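Local structure of alpha-1,2-Mannosidase (Trichoderma reesei, 1HCU) at residues W185-D190 / P489-S494. The protein probably trims alpha-1,2-linked mannose residues from high-mannose N-glycans, as a calcium-dependent family 47 glycosidase. Residues are numbered along the deposited sequence; the frame is centred on the assembly and turned at random.
Sequences WTRLSD and PFSIRS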
loop_
_atom_site.group_PDB
_atom_site.type_symbol
_atom_site.label_atom_id
_atom_site.label_comp_id
_atom_site.label_asym_id
_atom_site.label_seq_id
_atom_site.Cartn_x
_atom_site.Cartn_y
_atom_site.Cartn_z
ATOM N N TRP A 185 8.823 -1.051 12.444
ATOM C CA TRP A 185 9.306 -1.404 13.772
ATOM C C TRP A 185 10.836 -1.311 13.839
ATOM O O TRP A 185 11.395 -0.953 14.876
ATOM C CB TRP A 185 8.804 -2.803 14.153
ATOM C CG TRP A 185 7.361 -2.774 14.596
ATOM C CD1 TRP A 185 6.272 -2.409 13.848
ATOM C CD2 TRP A 185 6.871 -3.032 15.917
ATOM N NE1 TRP A 185 5.140 -2.420 14.627
ATOM C CE2 TRP A 185 5.476 -2.797 15.901
ATOM C CE3 TRP A 185 7.476 -3.436 17.115
ATOM C CZ2 TRP A 185 4.674 -2.952 17.041
ATOM C CZ3 TRP A 185 6.676 -3.590 18.252
ATOM C CH2 TRP A 185 5.292 -3.349 18.203
ATOM N N THR A 186 11.511 -1.619 12.734
ATOM C CA THR A 186 12.965 -1.515 12.707
ATOM C C THR A 186 13.311 -0.030 12.684
ATOM O O THR A 186 14.258 0.410 13.333
ATOM C CB THR A 186 13.578 -2.207 11.460
ATOM O OG1 THR A 186 13.429 -3.629 11.579
ATOM C CG2 THR A 186 15.060 -1.874 11.338
ATOM N N ARG A 187 12.514 0.743 11.951
ATOM C CA ARG A 187 12.712 2.187 11.852
ATOM C C ARG A 187 12.559 2.804 13.240
ATOM O O ARG A 187 13.322 3.683 13.626
ATOM C CB ARG A 187 11.686 2.803 10.884
ATOM C CG ARG A 187 11.916 4.278 10.578
ATOM C CD ARG A 187 13.324 4.488 10.043
ATOM N NE ARG A 187 13.714 5.895 9.961
ATOM C CZ ARG A 187 14.960 6.331 10.144
ATOM N NH1 ARG A 187 15.929 5.465 10.424
ATOM N NH2 ARG A 187 15.245 7.627 10.031
ATOM N N LEU A 188 11.571 2.331 13.992
ATOM C CA LEU A 188 11.330 2.849 15.338
ATOM C C LEU A 188 12.539 2.576 16.261
ATOM O O LEU A 188 12.974 3.467 16.989
ATOM C CB LEU A 188 10.047 2.225 15.921
ATOM C CG LEU A 188 9.551 2.767 17.269
ATOM C CD1 LEU A 188 9.249 4.247 17.143
ATOM C CD2 LEU A 188 8.320 2.013 17.718
ATOM N N SER A 189 13.076 1.354 16.230
ATOM C CA SER A 189 14.235 1.015 17.059
ATOM C C SER A 189 15.411 1.921 16.728
ATOM O O SER A 189 16.121 2.381 17.617
ATOM C CB SER A 189 14.680 -0.435 16.840
ATOM O OG SER A 189 13.733 -1.354 17.341
ATOM N N ASP A 190 15.622 2.164 15.442
ATOM C CA ASP A 190 16.730 3.009 15.028
ATOM C C ASP A 190 16.540 4.450 15.494
ATOM O O ASP A 190 17.502 5.127 15.847
ATOM C CB ASP A 190 16.887 2.968 13.506
ATOM C CG ASP A 190 17.545 1.688 13.019
ATOM O OD1 ASP A 190 17.678 1.532 11.787
ATOM O OD2 ASP A 190 17.931 0.848 13.863
ATOM N N PRO A 489 7.031 7.454 3.391
ATOM C CA PRO A 489 8.483 7.369 3.202
ATOM C C PRO A 489 9.334 7.514 4.464
ATOM O O PRO A 489 9.204 8.494 5.190
ATOM C CB PRO A 489 8.749 8.494 2.211
ATOM C CG PRO A 489 7.782 9.544 2.670
ATOM C CD PRO A 489 6.512 8.731 2.866
ATOM N N PHE A 490 10.213 6.547 4.712
ATOM C CA PHE A 490 11.102 6.577 5.877
ATOM C C PHE A 490 12.535 6.777 5.394
ATOM O O PHE A 490 12.886 6.320 4.305
ATOM C CB PHE A 490 11.053 5.241 6.627
ATOM C CG PHE A 490 9.697 4.862 7.116
ATOM C CD1 PHE A 490 9.360 3.522 7.281
ATOM C CD2 PHE A 490 8.755 5.836 7.423
ATOM C CE1 PHE A 490 8.093 3.160 7.746
ATOM C CE2 PHE A 490 7.500 5.492 7.883
ATOM C CZ PHE A 490 7.163 4.151 8.046
ATOM N N SER A 491 13.367 7.458 6.179
ATOM C CA SER A 491 14.772 7.618 5.781
ATOM C C SER A 491 15.403 6.250 5.994
ATOM O O SER A 491 15.009 5.531 6.915
ATOM C CB SER A 491 15.503 8.628 6.668
ATOM O OG SER A 491 15.031 9.944 6.473
ATOM N N ILE A 492 16.368 5.882 5.155
ATOM C CA ILE A 492 17.037 4.590 5.299
ATOM C C ILE A 492 18.064 4.679 6.429
ATOM O O ILE A 492 18.573 5.755 6.730
ATOM C CB ILE A 492 17.739 4.166 3.990
ATOM C CG1 ILE A 492 18.955 5.060 3.727
ATOM C CG2 ILE A 492 16.743 4.257 2.827
ATOM C CD1 ILE A 492 19.799 4.623 2.550
ATOM N N ARG A 493 18.370 3.539 7.038
ATOM C CA ARG A 493 19.296 3.466 8.165
ATOM C C ARG A 493 20.498 4.422 8.217
ATOM O O ARG A 493 20.778 5.000 9.273
ATOM C CB ARG A 493 19.771 2.024 8.334
ATOM C CG ARG A 493 20.696 1.793 9.514
ATOM C CD ARG A 493 20.774 0.310 9.834
ATOM N NE ARG A 493 19.648 -0.135 10.644
ATOM C CZ ARG A 493 19.328 -1.407 10.846
ATOM N NH1 ARG A 493 18.291 -1.722 11.615
ATOM N NH2 ARG A 493 20.031 -2.368 10.255
ATOM N N SER A 494 21.218 4.596 7.114
ATOM C CA SER A 494 22.367 5.502 7.154
ATOM C C SER A 494 23.385 4.997 8.179
ATOM O O SER A 494 24.433 4.459 7.821
ATOM C CB SER A 494 21.921 6.918 7.558
ATOM O OG SER A 494 21.012 7.466 6.618
#
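The backbone carbonyl of S491 sits over one face of the R187 guanidinium, its O 3.3 Å from R187 CZ, while S491 CB touches NH2 at 3.5 Å and F490 CB lies obliquely to the group. The R493 guanidinium is met at its edge: R493 NE gives D190 OD1 a nearly straight bond of 2.8 Å (165°), on the syn side of the carboxylate, whose plane is turned 56° from that of the guanidinium. R493 NH1 adds weak bonds to both carboxylate oxygens, and T186 CG2 comes obliquely to within 3.2 Å of R493 NH1; NH2 pairs with D258. With CG anti to the backbone N (chi1 -173°) and a bend at chi2, R187 slides past F490 in the opposite direction, R187 CG lying 4.2 Å from F490 CG, and carries its polar end to D114 and Y257. D114 also accepts the S491 N-H, and Y257 OH also bonds D190 OD1, linking the two arginine sites. A leucine at R187 would probably leave D114 without its salt-bridge mate and S491 O without its flat cover. The contact ties helix 182-192 to strand 489-491 of the hairpin 481-483/489-491 and to the chain that leaves it; in the (alpha/alpha)7 barrel of family 47 this hairpin plugs the barrel and supplies T485, a calcium ligand.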